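Local coordinates for protein chlorella virus DNA ligase-adenylate (PDB 1FVI) that probably seals nicks in DNA as an ATP-dependent ligase, and is captured here as its covalent adenylate intermediate, with AMP joined to a lysine, at residues Pro5-Thr10 against Phe173-Leu178; Ala23-Ala28 against Lys157-Val162; Arg31-Thr36 against Gly62-Ile67; Lys190-Thr195 against Phe272-Met277; Ser198-Phe203 against Met232-Val237. The protein carries 1 engineered substitution. All coordinates share one frame; numbering follows the deposited sequence.

Interaction 1: residues Pro5-Thr10 against Phe173-Leu178; sequences PLLAAT and FGRSTL
Leu7 lays its side chain against the guanidinium group of Arg175. Leu7 CB sits over the centre of one face, 3.9 Å above the plane, and Leu7 CD1 reaches Arg175 NH1 at 3.3 Å. The arginine chain runs straight as far as CD and then bends at chi3 (-92°), which turns the flat group back over the leucine. Arg175 CG passes Ala8 O at 3.3 Å. The guanidinium also holds a sulfate ion, probably from the crystallisation liquor. Ala9 CB presses on Ser176 O at 3.1 Å.

Two straight backbone bonds flank Leu7: its N donates to Gly174 O (3.0 Å) and its O accepts from Ser176 N (2.9 Å). Ser176 OG donates to Thr177 O and accepts from Ile182 N. The contact joins the N-terminal segment to the loop before strand 184-186 in the ATP-dependent ligase domain, and brings the Leu7 side chain within about 4 Å of AMP. Ala8, Ala9 and Thr10 pack on strand 184-186, while Leu6 and Ala8 touch strand 162-165.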
# COMPACT_ATOMS: atom_id res chain seq x y z
N PRO A 5 -3.79 -18.75 3.15
CA PRO A 5 -3.89 -17.35 3.57
C PRO A 5 -5.28 -16.78 3.90
O PRO A 5 -6.33 -17.32 3.52
CB PRO A 5 -3.18 -16.60 2.44
CG PRO A 5 -3.49 -17.40 1.27
CD PRO A 5 -3.31 -18.83 1.76
N LEU A 6 -5.25 -15.73 4.70
CA LEU A 6 -6.43 -15.00 5.10
C LEU A 6 -6.80 -14.09 3.91
O LEU A 6 -5.95 -13.35 3.39
CB LEU A 6 -6.11 -14.12 6.32
CG LEU A 6 -7.17 -13.52 7.25
CD1 LEU A 6 -6.57 -12.28 7.89
CD2 LEU A 6 -8.48 -13.18 6.55
N LEU A 7 -8.04 -14.18 3.44
CA LEU A 7 -8.49 -13.34 2.33
C LEU A 7 -9.56 -12.36 2.80
O LEU A 7 -10.14 -12.50 3.88
CB LEU A 7 -8.94 -14.21 1.16
CG LEU A 7 -7.83 -15.12 0.66
CD1 LEU A 7 -8.37 -16.03 -0.43
CD2 LEU A 7 -6.63 -14.30 0.14
N ALA A 8 -9.78 -11.33 2.00
CA ALA A 8 -10.72 -10.28 2.34
C ALA A 8 -12.06 -10.27 1.61
O ALA A 8 -12.20 -10.75 0.48
CB ALA A 8 -10.04 -8.89 2.15
N ALA A 9 -13.05 -9.77 2.32
CA ALA A 9 -14.36 -9.57 1.73
C ALA A 9 -14.30 -8.11 1.21
O ALA A 9 -13.44 -7.32 1.61
CB ALA A 9 -15.44 -9.73 2.80
N THR A 10 -15.18 -7.77 0.28
CA THR A 10 -15.18 -6.41 -0.25
C THR A 10 -16.16 -5.50 0.50
O THR A 10 -17.30 -5.89 0.80
CB THR A 10 -15.51 -6.42 -1.75
OG1 THR A 10 -14.50 -7.16 -2.43
CG2 THR A 10 -15.58 -4.98 -2.32
N PHE A 173 -8.36 -19.22 8.04
CA PHE A 173 -7.78 -19.99 6.94
C PHE A 173 -8.79 -19.98 5.80
O PHE A 173 -9.38 -21.00 5.46
CB PHE A 173 -7.45 -21.42 7.40
CG PHE A 173 -6.53 -21.47 8.59
CD1 PHE A 173 -6.63 -22.50 9.52
CD2 PHE A 173 -5.53 -20.52 8.77
CE1 PHE A 173 -5.73 -22.58 10.61
CE2 PHE A 173 -4.63 -20.59 9.84
CZ PHE A 173 -4.73 -21.62 10.76
N GLY A 174 -8.99 -18.80 5.23
CA GLY A 174 -9.96 -18.63 4.16
C GLY A 174 -10.35 -17.18 4.04
O GLY A 174 -9.78 -16.31 4.70
N ARG A 175 -11.36 -16.91 3.21
CA ARG A 175 -11.81 -15.54 3.00
C ARG A 175 -12.82 -15.06 4.04
O ARG A 175 -13.80 -15.73 4.34
CB ARG A 175 -12.37 -15.39 1.60
CG ARG A 175 -12.72 -13.95 1.20
CD ARG A 175 -13.27 -13.92 -0.22
NE ARG A 175 -12.27 -13.71 -1.27
CZ ARG A 175 -11.48 -14.64 -1.79
NH1 ARG A 175 -11.57 -15.90 -1.37
NH2 ARG A 175 -10.57 -14.29 -2.70
N SER A 176 -12.57 -13.88 4.59
CA SER A 176 -13.45 -13.25 5.58
C SER A 176 -14.77 -12.86 4.92
O SER A 176 -14.82 -12.60 3.71
CB SER A 176 -12.78 -11.97 6.11
OG SER A 176 -13.58 -11.30 7.06
N THR A 177 -15.84 -12.87 5.69
CA THR A 177 -17.12 -12.43 5.15
C THR A 177 -17.21 -10.97 5.60
O THR A 177 -16.40 -10.52 6.41
CB THR A 177 -18.30 -13.23 5.73
OG1 THR A 177 -18.46 -12.91 7.11
CG2 THR A 177 -18.06 -14.71 5.59
N LEU A 178 -18.16 -10.21 5.06
CA LEU A 178 -18.30 -8.82 5.46
C LEU A 178 -18.70 -8.75 6.93
O LEU A 178 -18.11 -7.99 7.70
CB LEU A 178 -19.33 -8.10 4.57
CG LEU A 178 -19.49 -6.59 4.79
CD1 LEU A 178 -18.19 -5.81 4.55
CD2 LEU A 178 -20.57 -6.09 3.86

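Interaction 2: residues Ala23-Ala28 against Lys157-Val162; sequences ATPKIA and KGFEGV. Engineered in segment 23-28: Ala28 (natural residue Asp). With AMP (adenosine monophosphate), chain C.
Lys26 and Glu160 meet where motif I (KxDG) of the covalent nucleotidyltransferases, here with the engineered Ala28 in place of the natural Asp, passes the loop between helix 144-156 and strand 162-165. The motif lies next to strand 21-25.

Two backbone bonds join the segments, both through Lys26. Its N donates to Gly161 O (2.8 Å), and its O accepts from Glu160 N (2.9 Å) in the carbonyl plane.

The apolar contact centres on Phe159. Pro25 CB lies over one face of its ring, 3.7 Å from the centroid, as a CH-pi contact. Ile27 runs alongside the ring, with Ile27 CG1 near Phe159 CE2. Glu160 CB packs on Lys26 CG, and Glu160 CG on the CB of Ala28.

AMP is held by polar and covalent bonds. Its N6 donates to Thr24 OG1 (2.9 Å) and to Pro25 O, while its N7 accepts from Ile27 N (3.0 Å). The Lys26 chain is extended until chi4 (-64°), where it turns to the phosphate. Lys26 NZ is bonded covalently to the AMP phosphorus, at 1.5 Å.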
# COMPACT_ATOMS: atom_id res chain seq x y z
N ALA A 23 -6.59 -0.09 10.18
CA ALA A 23 -6.33 -0.07 8.74
C ALA A 23 -4.88 -0.10 8.29
O ALA A 23 -3.98 0.34 9.00
CB ALA A 23 -7.06 1.12 8.10
N THR A 24 -4.66 -0.65 7.10
CA THR A 24 -3.34 -0.71 6.49
C THR A 24 -3.55 -0.44 5.00
O THR A 24 -4.69 -0.41 4.53
CB THR A 24 -2.62 -2.09 6.70
OG1 THR A 24 -3.49 -3.16 6.30
CG2 THR A 24 -2.17 -2.27 8.17
N PRO A 25 -2.47 -0.16 4.26
CA PRO A 25 -2.59 0.12 2.83
C PRO A 25 -2.74 -1.13 1.97
O PRO A 25 -2.11 -2.15 2.23
CB PRO A 25 -1.29 0.85 2.51
CG PRO A 25 -0.33 0.21 3.43
CD PRO A 25 -1.10 0.13 4.73
N LYS A 26 -3.61 -1.04 0.97
CA LYS A 26 -3.82 -2.14 0.05
C LYS A 26 -2.60 -2.16 -0.89
O LYS A 26 -2.40 -1.26 -1.71
CB LYS A 26 -5.13 -1.94 -0.73
CG LYS A 26 -5.63 -3.15 -1.54
CD LYS A 26 -6.98 -2.81 -2.15
CE LYS A 26 -7.71 -4.02 -2.76
NZ LYS A 26 -7.02 -4.65 -3.93
N ILE A 27 -1.75 -3.17 -0.72
CA ILE A 27 -0.55 -3.32 -1.53
C ILE A 27 -0.77 -4.17 -2.80
O ILE A 27 -1.42 -5.24 -2.77
CB ILE A 27 0.62 -3.94 -0.69
CG1 ILE A 27 0.90 -3.07 0.53
CG2 ILE A 27 1.88 -4.12 -1.53
CD1 ILE A 27 1.42 -3.85 1.69
N ALA A 28 -0.22 -3.67 -3.90
CA ALA A 28 -0.26 -4.35 -5.19
C ALA A 28 1.06 -5.11 -5.18
O ALA A 28 2.13 -4.53 -5.37
CB ALA A 28 -0.28 -3.32 -6.32
N LYS A 157 0.36 7.84 -1.56
CA LYS A 157 1.65 7.16 -1.41
C LYS A 157 1.84 6.08 -2.48
O LYS A 157 2.88 5.42 -2.55
CB LYS A 157 1.81 6.61 0.01
CG LYS A 157 1.95 7.70 1.06
CD LYS A 157 1.88 7.12 2.47
CE LYS A 157 1.90 8.21 3.54
NZ LYS A 157 0.69 9.07 3.52
N GLY A 158 0.83 5.94 -3.34
CA GLY A 158 0.92 4.98 -4.43
C GLY A 158 0.28 3.62 -4.23
O GLY A 158 0.46 2.74 -5.06
N PHE A 159 -0.46 3.44 -3.13
CA PHE A 159 -1.14 2.18 -2.84
C PHE A 159 -2.51 2.11 -3.55
O PHE A 159 -3.02 3.12 -4.02
CB PHE A 159 -1.30 1.98 -1.33
CG PHE A 159 0.01 1.92 -0.58
CD1 PHE A 159 0.41 2.98 0.23
CD2 PHE A 159 0.86 0.83 -0.73
CE1 PHE A 159 1.65 2.95 0.89
CE2 PHE A 159 2.09 0.79 -0.08
CZ PHE A 159 2.49 1.85 0.73
N GLU A 160 -3.10 0.92 -3.56
CA GLU A 160 -4.38 0.65 -4.23
C GLU A 160 -5.64 1.15 -3.53
O GLU A 160 -6.64 1.43 -4.16
CB GLU A 160 -4.57 -0.86 -4.46
CG GLU A 160 -3.56 -1.54 -5.37
CD GLU A 160 -3.61 -1.00 -6.79
OE1 GLU A 160 -2.75 -0.15 -7.14
OE2 GLU A 160 -4.50 -1.43 -7.55
N GLY A 161 -5.61 1.16 -2.21
CA GLY A 161 -6.77 1.56 -1.44
C GLY A 161 -6.44 1.12 -0.04
O GLY A 161 -5.26 1.07 0.31
N VAL A 162 -7.45 0.73 0.73
CA VAL A 162 -7.20 0.31 2.12
C VAL A 162 -7.74 -1.05 2.55
O VAL A 162 -8.71 -1.59 2.00
CB VAL A 162 -7.56 1.45 3.17
CG1 VAL A 162 -8.05 2.73 2.46
CG2 VAL A 162 -8.55 0.98 4.22
P AMP C . -7.30 -6.01 -4.41
O1P AMP C . -8.67 -6.35 -4.78
O3P AMP C . -6.54 -6.53 -5.70
O5' AMP C . -6.80 -6.96 -3.35
C5' AMP C . -5.35 -6.92 -2.92
C4' AMP C . -4.84 -8.27 -2.45
O4' AMP C . -3.64 -8.00 -1.71
C3' AMP C . -5.80 -9.01 -1.50
O3' AMP C . -5.84 -10.42 -1.69
C2' AMP C . -5.24 -8.76 -0.14
O2' AMP C . -5.51 -9.87 0.71
C1' AMP C . -3.76 -8.45 -0.38
N9 AMP C . -3.29 -7.40 0.50
C8 AMP C . -2.60 -6.28 0.08
N7 AMP C . -2.32 -5.51 1.10
C5 AMP C . -2.83 -6.12 2.24
C6 AMP C . -2.83 -5.77 3.60
N6 AMP C . -2.27 -4.63 4.06
N1 AMP C . -3.44 -6.64 4.43
C2 AMP C . -3.98 -7.74 3.97
N3 AMP C . -4.06 -8.20 2.72
C4 AMP C . -3.45 -7.34 1.84
O HOH W 1 -6.38 -2.76 -6.69

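Interaction 3: residues Arg31-Thr36 against Gly62-Ile67; sequences RSVKQT and GSDGEI. With AMP (adenosine monophosphate), chain C.
Asp64 OD2 is gripped by Arg31 NH2 at 2.8 Å and by the hydroxyl of Tyr171. The bond from Arg31 uses the syn lone pair of OD2. Arg31 NE reaches Asp64 OD1 at 2.9 Å, so the arginine holds the carboxylate side-on with two almost straight bonds. The two planes are only 19° apart. A bend at chi2 (63°) brings the guanidinium across to the aspartate, and Leu6 O takes a further bond from NH2. This pairing fixes the rotation of a pocket residue: Arg31 NH1 lies 3.4 Å from O2' of AMP. Glu66 OE1 lies 3.2 Å from AMP C1'.

On the other face Ser32 CB packs against Ile67 CD1 at 3.5 Å. The backbones pair antiparallel, with Ser32 N bound to Gly65 O and Lys34 N to Ser63 O.

In this mixed sheet of the ATP-dependent ligase domain, which faces the AMP sugar, strand 30-34 lies between strands 38-39 and 63-68. Phe97 of strand 92-99, beyond strand 63-68, touches Arg31, Asp64 and Glu66.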
# COMPACT_ATOMS: atom_id res chain seq x y z
N ARG A 31 1.63 -11.81 -2.59
CA ARG A 31 1.29 -12.34 -1.26
C ARG A 31 2.27 -13.48 -0.94
O ARG A 31 2.48 -14.40 -1.75
CB ARG A 31 -0.14 -12.88 -1.25
CG ARG A 31 -0.63 -13.38 0.10
CD ARG A 31 -0.67 -12.23 1.10
NE ARG A 31 -1.25 -12.60 2.38
CZ ARG A 31 -2.56 -12.70 2.61
NH1 ARG A 31 -3.42 -12.44 1.64
NH2 ARG A 31 -3.01 -13.05 3.82
N SER A 32 2.90 -13.39 0.23
CA SER A 32 3.88 -14.38 0.65
C SER A 32 3.85 -14.66 2.14
O SER A 32 3.84 -13.74 2.97
CB SER A 32 5.29 -13.96 0.23
OG SER A 32 6.10 -15.10 -0.00
N VAL A 33 3.79 -15.94 2.47
CA VAL A 33 3.78 -16.37 3.85
C VAL A 33 5.01 -17.22 4.13
O VAL A 33 5.44 -18.02 3.30
CB VAL A 33 2.52 -17.19 4.15
CG1 VAL A 33 2.57 -17.71 5.59
CG2 VAL A 33 1.27 -16.36 3.92
N LYS A 34 5.57 -17.01 5.31
CA LYS A 34 6.73 -17.76 5.78
C LYS A 34 6.28 -19.01 6.52
O LYS A 34 5.74 -18.94 7.63
CB LYS A 34 7.59 -16.89 6.70
CG LYS A 34 8.62 -17.64 7.50
CD LYS A 34 9.53 -18.43 6.62
CE LYS A 34 10.44 -19.30 7.47
NZ LYS A 34 11.27 -18.51 8.44
N GLN A 35 6.45 -20.14 5.86
CA GLN A 35 6.11 -21.42 6.44
C GLN A 35 7.16 -22.41 5.94
O GLN A 35 7.01 -22.99 4.85
CB GLN A 35 4.70 -21.85 6.03
CG GLN A 35 4.20 -23.04 6.80
CD GLN A 35 2.73 -22.94 7.11
OE1 GLN A 35 1.90 -23.41 6.34
NE2 GLN A 35 2.40 -22.32 8.23
N THR A 36 8.25 -22.51 6.72
CA THR A 36 9.42 -23.35 6.46
C THR A 36 10.29 -22.60 5.44
O THR A 36 11.50 -22.48 5.60
CB THR A 36 9.02 -24.77 5.95
OG1 THR A 36 7.94 -25.27 6.74
CG2 THR A 36 10.21 -25.74 6.08
N GLY A 62 5.64 -18.16 10.34
CA GLY A 62 4.30 -17.63 10.56
C GLY A 62 4.09 -16.21 10.06
O GLY A 62 3.01 -15.62 10.24
N SER A 63 5.11 -15.65 9.42
CA SER A 63 5.01 -14.30 8.86
C SER A 63 4.11 -14.25 7.63
O SER A 63 4.13 -15.15 6.78
CB SER A 63 6.39 -13.79 8.47
OG SER A 63 7.10 -13.45 9.63
N ASP A 64 3.32 -13.18 7.54
CA ASP A 64 2.43 -12.96 6.41
C ASP A 64 2.67 -11.54 5.85
O ASP A 64 2.88 -10.59 6.62
CB ASP A 64 0.98 -13.16 6.83
CG ASP A 64 0.05 -13.30 5.65
OD1 ASP A 64 0.55 -13.29 4.49
OD2 ASP A 64 -1.17 -13.43 5.89
N GLY A 65 2.65 -11.41 4.53
CA GLY A 65 2.91 -10.12 3.92
C GLY A 65 2.93 -10.06 2.41
O GLY A 65 2.44 -10.96 1.72
N GLU A 66 3.49 -8.97 1.89
CA GLU A 66 3.55 -8.74 0.45
C GLU A 66 4.94 -8.38 -0.05
O GLU A 66 5.61 -7.47 0.48
CB GLU A 66 2.62 -7.57 0.07
CG GLU A 66 1.11 -7.80 0.24
CD GLU A 66 0.47 -8.46 -0.95
OE1 GLU A 66 -0.62 -9.01 -0.79
OE2 GLU A 66 1.03 -8.42 -2.06
N ILE A 67 5.35 -9.06 -1.11
CA ILE A 67 6.64 -8.78 -1.72
C ILE A 67 6.36 -7.77 -2.84
O ILE A 67 5.33 -7.85 -3.51
CB ILE A 67 7.29 -10.05 -2.35
CG1 ILE A 67 7.35 -11.19 -1.32
CG2 ILE A 67 8.69 -9.73 -2.92
CD1 ILE A 67 7.73 -12.55 -1.91
P AMP C . -7.30 -6.01 -4.41
O1P AMP C . -8.67 -6.35 -4.78
O3P AMP C . -6.54 -6.53 -5.70
O5' AMP C . -6.80 -6.96 -3.35
C5' AMP C . -5.35 -6.92 -2.92
C4' AMP C . -4.84 -8.27 -2.45
O4' AMP C . -3.64 -8.00 -1.71
C3' AMP C . -5.80 -9.01 -1.50
O3' AMP C . -5.84 -10.42 -1.69
C2' AMP C . -5.24 -8.76 -0.14
O2' AMP C . -5.51 -9.87 0.71
C1' AMP C . -3.76 -8.45 -0.38
N9 AMP C . -3.29 -7.40 0.50
C8 AMP C . -2.60 -6.28 0.08
N7 AMP C . -2.32 -5.51 1.10
C5 AMP C . -2.83 -6.12 2.24
C6 AMP C . -2.83 -5.77 3.60
N6 AMP C . -2.27 -4.63 4.06
N1 AMP C . -3.44 -6.64 4.43
C2 AMP C . -3.98 -7.74 3.97
N3 AMP C . -4.06 -8.20 2.72
C4 AMP C . -3.45 -7.34 1.84

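Interaction 4: residues Lys190-Thr195 against Phe272-Met277; sequences KDAEAT and FKYFEM
Ala192 CB touches two aromatic residues of strand 269-275. It meets Phe272 CE2 and Tyr274 CE2, each at 3.5 Å, the tyrosine at its ring edge. Both rings have CG between the backbone N and the carbonyl carbon (chi1 70° for Phe272, 66° for Tyr274), which brings their CE2 atoms to Ala192. Ala194 CB adds a contact to Phe272 CE2 at 3.8 Å. The hydroxyl of Tyr274 is bonded to that of Tyr239.

This face opens out at Lys190, the start of strand 190-201, where Lys190 CD lies by Tyr274 OH and Glu276 OE1; Lys190 NZ stays 4.3 Å from Glu276 OE1. The other face is polar. There Lys273 lies alongside Asp191, and its NZ makes a salt bridge to Asp191 OD1 at 2.9 Å. A water bridges Asp191 OD1 and Phe272 O.

Paired backbone bonds join Lys190 to Tyr274 and Ala192 to Phe272. In this OB-like domain strand 269-275 lies between strands 190-201 and 286-291. Lys273 and Phe275 pack on helix 144-156 of the ATP-dependent ligase domain, so the two domains touch here.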
# COMPACT_ATOMS: atom_id res chain seq x y z
N LYS A 190 -13.22 7.35 -6.50
CA LYS A 190 -13.63 7.24 -7.90
C LYS A 190 -12.53 7.71 -8.83
O LYS A 190 -11.78 8.62 -8.49
CB LYS A 190 -14.87 8.12 -8.08
CG LYS A 190 -15.78 7.81 -9.25
CD LYS A 190 -17.06 8.65 -9.11
CE LYS A 190 -18.17 8.23 -10.07
NZ LYS A 190 -17.92 8.68 -11.46
N ASP A 191 -12.45 7.10 -10.01
CA ASP A 191 -11.48 7.45 -11.03
C ASP A 191 -12.03 8.49 -11.98
O ASP A 191 -13.13 8.34 -12.52
CB ASP A 191 -11.11 6.23 -11.86
CG ASP A 191 -10.22 5.28 -11.12
OD1 ASP A 191 -9.10 5.69 -10.74
OD2 ASP A 191 -10.65 4.13 -10.93
N ALA A 192 -11.24 9.53 -12.23
CA ALA A 192 -11.64 10.60 -13.13
C ALA A 192 -10.43 11.16 -13.87
O ALA A 192 -9.28 10.85 -13.55
CB ALA A 192 -12.37 11.70 -12.35
N GLU A 193 -10.71 11.97 -14.89
CA GLU A 193 -9.66 12.58 -15.70
C GLU A 193 -9.88 14.08 -15.76
O GLU A 193 -11.01 14.56 -15.73
CB GLU A 193 -9.66 12.01 -17.12
CG GLU A 193 -8.95 10.70 -17.28
CD GLU A 193 -9.09 10.13 -18.68
OE1 GLU A 193 -9.05 10.92 -19.65
OE2 GLU A 193 -9.23 8.90 -18.81
N ALA A 194 -8.78 14.81 -15.87
CA ALA A 194 -8.83 16.25 -15.94
C ALA A 194 -7.70 16.77 -16.83
O ALA A 194 -6.67 16.12 -17.00
CB ALA A 194 -8.70 16.83 -14.55
N THR A 195 -7.94 17.91 -17.48
CA THR A 195 -6.93 18.49 -18.34
C THR A 195 -6.14 19.49 -17.51
O THR A 195 -6.72 20.24 -16.73
CB THR A 195 -7.58 19.21 -19.55
OG1 THR A 195 -8.22 18.24 -20.39
CG2 THR A 195 -6.53 19.97 -20.37
N PHE A 272 -6.84 10.84 -11.95
CA PHE A 272 -6.83 11.13 -10.51
C PHE A 272 -8.00 10.43 -9.85
O PHE A 272 -8.85 9.85 -10.52
CB PHE A 272 -6.88 12.65 -10.22
CG PHE A 272 -8.21 13.33 -10.55
CD1 PHE A 272 -9.05 13.77 -9.52
CD2 PHE A 272 -8.62 13.53 -11.87
CE1 PHE A 272 -10.27 14.40 -9.79
CE2 PHE A 272 -9.83 14.16 -12.16
CZ PHE A 272 -10.66 14.59 -11.11
N LYS A 273 -8.00 10.43 -8.52
CA LYS A 273 -9.07 9.83 -7.75
C LYS A 273 -9.54 10.88 -6.76
O LYS A 273 -8.81 11.83 -6.47
CB LYS A 273 -8.58 8.58 -6.97
CG LYS A 273 -8.46 7.30 -7.81
CD LYS A 273 -7.76 6.19 -7.06
CE LYS A 273 -7.56 4.94 -7.93
NZ LYS A 273 -8.84 4.23 -8.25
N TYR A 274 -10.75 10.69 -6.25
CA TYR A 274 -11.35 11.60 -5.28
C TYR A 274 -12.57 10.90 -4.70
O TYR A 274 -12.99 9.87 -5.20
CB TYR A 274 -11.79 12.92 -5.96
CG TYR A 274 -12.91 12.72 -6.96
CD1 TYR A 274 -14.22 13.08 -6.64
CD2 TYR A 274 -12.67 12.14 -8.20
CE1 TYR A 274 -15.25 12.85 -7.53
CE2 TYR A 274 -13.69 11.91 -9.09
CZ TYR A 274 -14.98 12.26 -8.75
OH TYR A 274 -16.01 12.03 -9.64
N PHE A 275 -13.12 11.46 -3.62
CA PHE A 275 -14.31 10.88 -3.02
C PHE A 275 -15.57 11.63 -3.50
O PHE A 275 -15.71 12.82 -3.29
CB PHE A 275 -14.25 10.90 -1.48
CG PHE A 275 -15.43 10.23 -0.84
CD1 PHE A 275 -15.72 8.89 -1.13
CD2 PHE A 275 -16.31 10.95 -0.04
CE1 PHE A 275 -16.87 8.28 -0.63
CE2 PHE A 275 -17.47 10.34 0.47
CZ PHE A 275 -17.74 9.00 0.17
N GLU A 276 -16.49 10.92 -4.16
CA GLU A 276 -17.73 11.55 -4.63
C GLU A 276 -18.59 12.02 -3.45
O GLU A 276 -19.23 11.22 -2.78
CB GLU A 276 -18.54 10.56 -5.48
CG GLU A 276 -19.91 11.05 -5.91
CD GLU A 276 -19.90 11.77 -7.24
OE1 GLU A 276 -19.37 11.19 -8.22
OE2 GLU A 276 -20.44 12.89 -7.31
N MET A 277 -18.59 13.33 -3.21
CA MET A 277 -19.36 13.94 -2.12
C MET A 277 -19.08 13.35 -0.75
O MET A 277 -19.07 14.08 0.24
CB MET A 277 -20.86 13.90 -2.41
CG MET A 277 -21.29 14.78 -3.57
SD MET A 277 -23.08 14.83 -3.78
CE MET A 277 -23.34 13.42 -4.87
O HOH W 2 -7.19 7.50 -12.00

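Interaction 5: residues Ser198-Phe203 against Met232-Val237; sequences SMTALF and MGSIEV
Thr200 O accepts two backbone bonds, from Gly233 N at 2.7 Å and from Ser234 N at 3.0 Å. Thr200 N donates in turn to Ser234 O (2.9 Å). Two residues further along the pair, Glu236 N donates to Ser198 O.

The side chains divide between the two faces. On one, the Glu236 carboxylate lies among hydroxyls. Ser234 OG donates to Glu236 OE2 at 2.7 Å, nearly along the C-O axis. Weak bonds come from Thr200 OG1 to Glu236 OE2 and from Ser198 OG to Glu236 OE1. The glutamate chain bends at chi2 (58°), which brings the carboxylate to these hydroxyls. The Glu236 and Thr200 side chains cross at about a right angle. On the other face Met199 runs beside Ile235, with Met199 CG 3.7 Å from Ile235 CG2. Met199 SD also comes within 4.2 Å of Met232 CG.

The pair of bonds to Thr200 O marks a classic beta bulge, with Gly233 and Ser234 both facing Thr200. The register shifts by one residue there, and Ala201 pairs with Met232. Past the bulge Leu202 CB rests on Gly233 CA at 3.8 Å.

A second shell holds these strands of the OB-like domain. Arg255 NH1 binds the carbonyls of Met232 and Gly233. Phe258 of helix 252-260 touches both Met199 and Met232. Strand 244-246 flanks strand 232-237, and its Ser245 touches Ser234 and Glu236.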
# COMPACT_ATOMS: atom_id res chain seq x y z
N SER A 198 -2.64 24.89 -15.66
CA SER A 198 -1.52 25.66 -15.10
C SER A 198 -0.87 24.91 -13.92
O SER A 198 -1.34 23.86 -13.51
CB SER A 198 -1.97 27.06 -14.67
OG SER A 198 -2.91 26.99 -13.61
N MET A 199 0.24 25.44 -13.41
CA MET A 199 0.96 24.84 -12.28
C MET A 199 1.39 25.89 -11.27
O MET A 199 1.57 27.07 -11.60
CB MET A 199 2.20 24.09 -12.74
CG MET A 199 1.91 22.87 -13.57
SD MET A 199 3.41 22.04 -14.03
CE MET A 199 2.73 20.84 -15.21
N THR A 200 1.59 25.44 -10.04
CA THR A 200 2.02 26.31 -8.96
C THR A 200 3.25 25.65 -8.35
O THR A 200 3.22 24.45 -8.06
CB THR A 200 0.94 26.42 -7.89
OG1 THR A 200 -0.28 26.81 -8.51
CG2 THR A 200 1.32 27.45 -6.86
N ALA A 201 4.33 26.43 -8.21
CA ALA A 201 5.59 25.94 -7.64
C ALA A 201 5.46 25.57 -6.15
O ALA A 201 4.53 26.01 -5.47
CB ALA A 201 6.68 26.98 -7.83
N LEU A 202 6.43 24.80 -5.66
CA LEU A 202 6.45 24.35 -4.27
C LEU A 202 7.16 25.25 -3.27
O LEU A 202 6.63 25.52 -2.19
CB LEU A 202 7.02 22.93 -4.20
CG LEU A 202 7.22 22.25 -2.84
CD1 LEU A 202 5.92 22.24 -2.02
CD2 LEU A 202 7.72 20.83 -3.06
N PHE A 203 8.38 25.69 -3.58
CA PHE A 203 9.14 26.56 -2.67
C PHE A 203 8.99 28.03 -3.04
O PHE A 203 9.98 28.77 -3.03
CB PHE A 203 10.62 26.20 -2.66
CG PHE A 203 10.90 24.72 -2.66
CD1 PHE A 203 11.45 24.11 -3.79
CD2 PHE A 203 10.65 23.94 -1.54
CE1 PHE A 203 11.76 22.75 -3.79
CE2 PHE A 203 10.96 22.58 -1.53
CZ PHE A 203 11.51 21.98 -2.66
N MET A 232 7.27 21.40 -8.86
CA MET A 232 5.83 21.64 -8.84
C MET A 232 5.21 21.34 -7.46
O MET A 232 5.57 20.35 -6.80
CB MET A 232 5.13 20.85 -9.96
CG MET A 232 3.60 20.92 -9.95
SD MET A 232 2.79 19.67 -8.88
CE MET A 232 2.99 18.28 -9.93
N GLY A 233 4.35 22.25 -7.00
CA GLY A 233 3.69 22.07 -5.72
C GLY A 233 2.30 21.53 -5.98
O GLY A 233 1.85 20.61 -5.29
N SER A 234 1.62 22.10 -6.96
CA SER A 234 0.28 21.65 -7.32
C SER A 234 0.00 21.97 -8.78
O SER A 234 0.65 22.83 -9.38
CB SER A 234 -0.79 22.32 -6.45
OG SER A 234 -1.03 23.67 -6.83
N ILE A 235 -0.91 21.20 -9.36
CA ILE A 235 -1.34 21.41 -10.72
C ILE A 235 -2.83 21.75 -10.67
O ILE A 235 -3.56 21.22 -9.83
CB ILE A 235 -1.11 20.19 -11.63
CG1 ILE A 235 -1.83 18.95 -11.08
CG2 ILE A 235 0.37 19.96 -11.80
CD1 ILE A 235 -1.86 17.78 -12.08
N GLU A 236 -3.23 22.73 -11.48
CA GLU A 236 -4.62 23.15 -11.54
C GLU A 236 -5.20 22.48 -12.76
O GLU A 236 -4.59 22.49 -13.83
CB GLU A 236 -4.72 24.68 -11.62
CG GLU A 236 -4.27 25.39 -10.34
CD GLU A 236 -2.82 25.07 -9.94
OE1 GLU A 236 -1.93 25.16 -10.81
OE2 GLU A 236 -2.58 24.73 -8.75
N VAL A 237 -6.36 21.85 -12.57
CA VAL A 237 -7.00 21.09 -13.64
C VAL A 237 -8.43 21.48 -13.95
O VAL A 237 -9.13 21.99 -13.09
CB VAL A 237 -6.93 19.58 -13.33
CG1 VAL A 237 -5.46 19.14 -13.26
CG2 VAL A 237 -7.65 19.28 -12.02

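Interactions 2 and 3 line the AMP site, and interaction 1 comes near it. Interaction 2 carries the lysine bonded to AMP, and interaction 3 faces the sugar; they touch through Ile27 CG2 and Glu66 CB, 3.9 Å apart. Interaction 1 meets interaction 3 where Leu7 CD2 packs 4.0 Å from Arg31 NH1. It shares a sheet with interaction 2, their centres about 17 Å apart. Interactions 4 and 5 belong to a separate antiparallel sheet, in the OB-like part. Both use strand 190-201, and Ala194 CB packs on Val237 CB at 3.5 Å. Interaction 4 is the nearer to the pocket, its Lys273 side chain about 11 Å from AMP. Interaction 5 lies away from it, its centre about 25 Å from that of interaction 2.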